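Local coordinates for protein PAN2-PAN3 deadenylation complex catalytic subunit pan2 (PDB 4CZW) that shortens poly(A) tails of mRNA as the catalytic exonuclease subunit of the PAN2-PAN3 complex, with a probably inactive ubiquitin-protease-like domain serving as its scaffold, at residues Y59-R64 / M391-A396. Sequence-based numbering, arbitrary orientation.
Sequences YTPLLR and MFQVKA
The side-chain oxygen of Gln-393 accepts a weak but nearly straight hydrogen bond from the first turn of helix 61-71: Leu-62 N lies 3.4 Å from Gln-393 OE1, with an N-H...O angle of 165°. The donor belongs to the start of the helix, where amides have no carbonyl of an earlier turn to bind, so the glutamine occupies a place that the side chain of Thr-60, at the N-cap position, does not fill. Thr-60 OG1 is instead bonded to Val-56 O in the preceding helix. The other end of the amide is tethered as well, Gln-393 NE2 being bonded to Asn-398 OD1, and the two bonds, one of them weak, are consistent with the way the amide is turned. Beyond CG the glutamine chain runs extended (chi2 158°); it crosses the side chain of Pro-61 at about a right angle, bringing its amide to the pyrrolidine ring, where Pro-61 CG approaches Gln-393 NE2 to 3.4 Å. The side chain of Thr-60 passes the glutamine in the opposite direction, with Thr-60 CG2 3.5 Å from Gln-393 OE1. On one flank Leu-62 CD1 meets Val-394 CG2 at 4.0 Å. On the other, selenomethionine Met-391, its chain bent at the second and third torsions, sets SE 4.3 Å from Leu-63 CD1 while its CG packs against Thr-60 OG1. All the touching residues are buried. Strand 385-394 pairs on its two edges with strands 266-270 and 321-334, and Val-56 and Met-57 of helix 51-58 also touch Met-391. The arrangement is helix-on-sheet packing inside the pseudo-UCH, ubiquitin-specific-protease-like domain, joining the N-terminal end of the helix that carries zinc ligand His-70 to the domain's large mixed beta-sheet.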
loop_
_atom_site.group_PDB
_atom_site.type_symbol
_atom_site.label_atom_id
_atom_site.label_comp_id
_atom_site.label_asym_id
_atom_site.label_seq_id
_atom_site.Cartn_x
_atom_site.Cartn_y
_atom_site.Cartn_z
ATOM N N TYR A 59 4.730 5.203 -5.923
ATOM C CA TYR A 59 5.060 6.120 -7.007
ATOM C C TYR A 59 6.076 5.499 -7.957
ATOM O O TYR A 59 6.729 6.196 -8.733
ATOM C CB TYR A 59 5.575 7.446 -6.446
ATOM C CG TYR A 59 4.507 8.227 -5.714
ATOM C CD1 TYR A 59 3.603 9.020 -6.410
ATOM C CD2 TYR A 59 4.393 8.162 -4.333
ATOM C CE1 TYR A 59 2.619 9.730 -5.749
ATOM C CE2 TYR A 59 3.412 8.870 -3.663
ATOM C CZ TYR A 59 2.529 9.653 -4.376
ATOM O OH TYR A 59 1.552 10.360 -3.714
ATOM N N THR A 60 6.202 4.179 -7.877
ATOM C CA THR A 60 6.954 3.408 -8.855
ATOM C C THR A 60 5.955 2.728 -9.784
ATOM O O THR A 60 5.410 1.678 -9.445
ATOM C CB THR A 60 7.861 2.355 -8.191
ATOM O OG1 THR A 60 8.670 2.980 -7.186
ATOM C CG2 THR A 60 8.760 1.693 -9.225
ATOM N N PRO A 61 5.707 3.338 -10.956
ATOM C CA PRO A 61 4.670 2.950 -11.922
ATOM C C PRO A 61 4.570 1.447 -12.175
ATOM O O PRO A 61 3.464 0.910 -12.231
ATOM C CB PRO A 61 5.101 3.680 -13.196
ATOM C CG PRO A 61 5.776 4.903 -12.694
ATOM C CD PRO A 61 6.496 4.485 -11.439
ATOM N N LEU A 62 5.711 0.780 -12.319
ATOM C CA LEU A 62 5.723 -0.655 -12.574
ATOM C C LEU A 62 5.244 -1.449 -11.364
ATOM O O LEU A 62 4.633 -2.506 -11.511
ATOM C CB LEU A 62 7.122 -1.115 -12.980
ATOM C CG LEU A 62 7.582 -0.676 -14.370
ATOM C CD1 LEU A 62 8.990 -1.169 -14.649
ATOM C CD2 LEU A 62 6.613 -1.175 -15.430
ATOM N N LEU A 63 5.522 -0.936 -10.170
ATOM C CA LEU A 63 5.102 -1.602 -8.942
ATOM C C LEU A 63 3.620 -1.381 -8.660
ATOM O O LEU A 63 2.919 -2.302 -8.240
ATOM C CB LEU A 63 5.937 -1.121 -7.753
ATOM C CG LEU A 63 7.396 -1.579 -7.713
ATOM C CD1 LEU A 63 8.074 -1.094 -6.442
ATOM C CD2 LEU A 63 7.478 -3.091 -7.825
ATOM N N ARG A 64 3.144 -0.158 -8.889
ATOM C CA ARG A 64 1.746 0.174 -8.631
ATOM C C ARG A 64 0.820 -0.588 -9.576
ATOM O O ARG A 64 -0.199 -1.131 -9.153
ATOM C CB ARG A 64 1.504 1.681 -8.766
ATOM C CG ARG A 64 0.125 2.116 -8.284
ATOM C CD ARG A 64 -0.315 3.443 -8.889
ATOM N NE ARG A 64 0.417 4.589 -8.358
ATOM C CZ ARG A 64 0.172 5.852 -8.698
ATOM N NH1 ARG A 64 -0.789 6.131 -9.569
ATOM N NH2 ARG A 64 0.885 6.836 -8.168
HETATM N N MSE A 391 15.356 3.476 -4.786
HETATM C CA MSE A 391 14.511 2.843 -5.793
HETATM C C MSE A 391 14.698 3.428 -7.189
HETATM O O MSE A 391 14.453 4.612 -7.419
HETATM C CB MSE A 391 13.040 2.959 -5.390
HETATM C CG MSE A 391 12.086 2.160 -6.261
HETATM SE SE MSE A 391 12.154 0.245 -5.895
HETATM C CE MSE A 391 11.477 0.257 -4.065
ATOM N N PHE A 392 15.130 2.582 -8.120
ATOM C CA PHE A 392 15.220 2.957 -9.525
ATOM C C PHE A 392 14.243 2.137 -10.359
ATOM O O PHE A 392 13.926 0.998 -10.016
ATOM C CB PHE A 392 16.641 2.754 -10.060
ATOM C CG PHE A 392 17.617 3.810 -9.628
ATOM C CD1 PHE A 392 17.758 4.982 -10.355
ATOM C CD2 PHE A 392 18.407 3.624 -8.508
ATOM C CE1 PHE A 392 18.662 5.952 -9.965
ATOM C CE2 PHE A 392 19.314 4.591 -8.113
ATOM C CZ PHE A 392 19.439 5.756 -8.842
ATOM N N GLN A 393 13.764 2.723 -11.450
ATOM C CA GLN A 393 13.007 1.973 -12.442
ATOM C C GLN A 393 13.428 2.440 -13.828
ATOM O O GLN A 393 13.971 3.534 -13.980
ATOM C CB GLN A 393 11.498 2.144 -12.248
ATOM C CG GLN A 393 10.910 3.380 -12.910
ATOM C CD GLN A 393 9.419 3.249 -13.161
ATOM O OE1 GLN A 393 8.780 2.306 -12.693
ATOM N NE2 GLN A 393 8.860 4.193 -13.907
ATOM N N VAL A 394 13.189 1.604 -14.835
ATOM C CA VAL A 394 13.557 1.946 -16.203
ATOM C C VAL A 394 12.817 3.204 -16.656
ATOM O O VAL A 394 11.614 3.344 -16.435
ATOM C CB VAL A 394 13.273 0.780 -17.174
ATOM C CG1 VAL A 394 14.262 -0.350 -16.938
ATOM C CG2 VAL A 394 11.849 0.275 -17.017
ATOM N N LYS A 395 13.554 4.124 -17.271
ATOM C CA LYS A 395 13.012 5.424 -17.658
ATOM C C LYS A 395 11.892 5.289 -18.685
ATOM O O LYS A 395 11.011 6.144 -18.772
ATOM C CB LYS A 395 14.125 6.320 -18.206
ATOM C CG LYS A 395 13.699 7.756 -18.474
ATOM C CD LYS A 395 14.866 8.601 -18.952
ATOM C CE LYS A 395 14.443 10.043 -19.185
ATOM N NZ LYS A 395 15.590 10.896 -19.603
ATOM N N ALA A 396 11.925 4.206 -19.454
ATOM C CA ALA A 396 10.900 3.949 -20.458
ATOM C C ALA A 396 9.545 3.669 -19.813
ATOM O O ALA A 396 8.505 3.772 -20.463
ATOM C CB ALA A 396 11.313 2.787 -21.348
#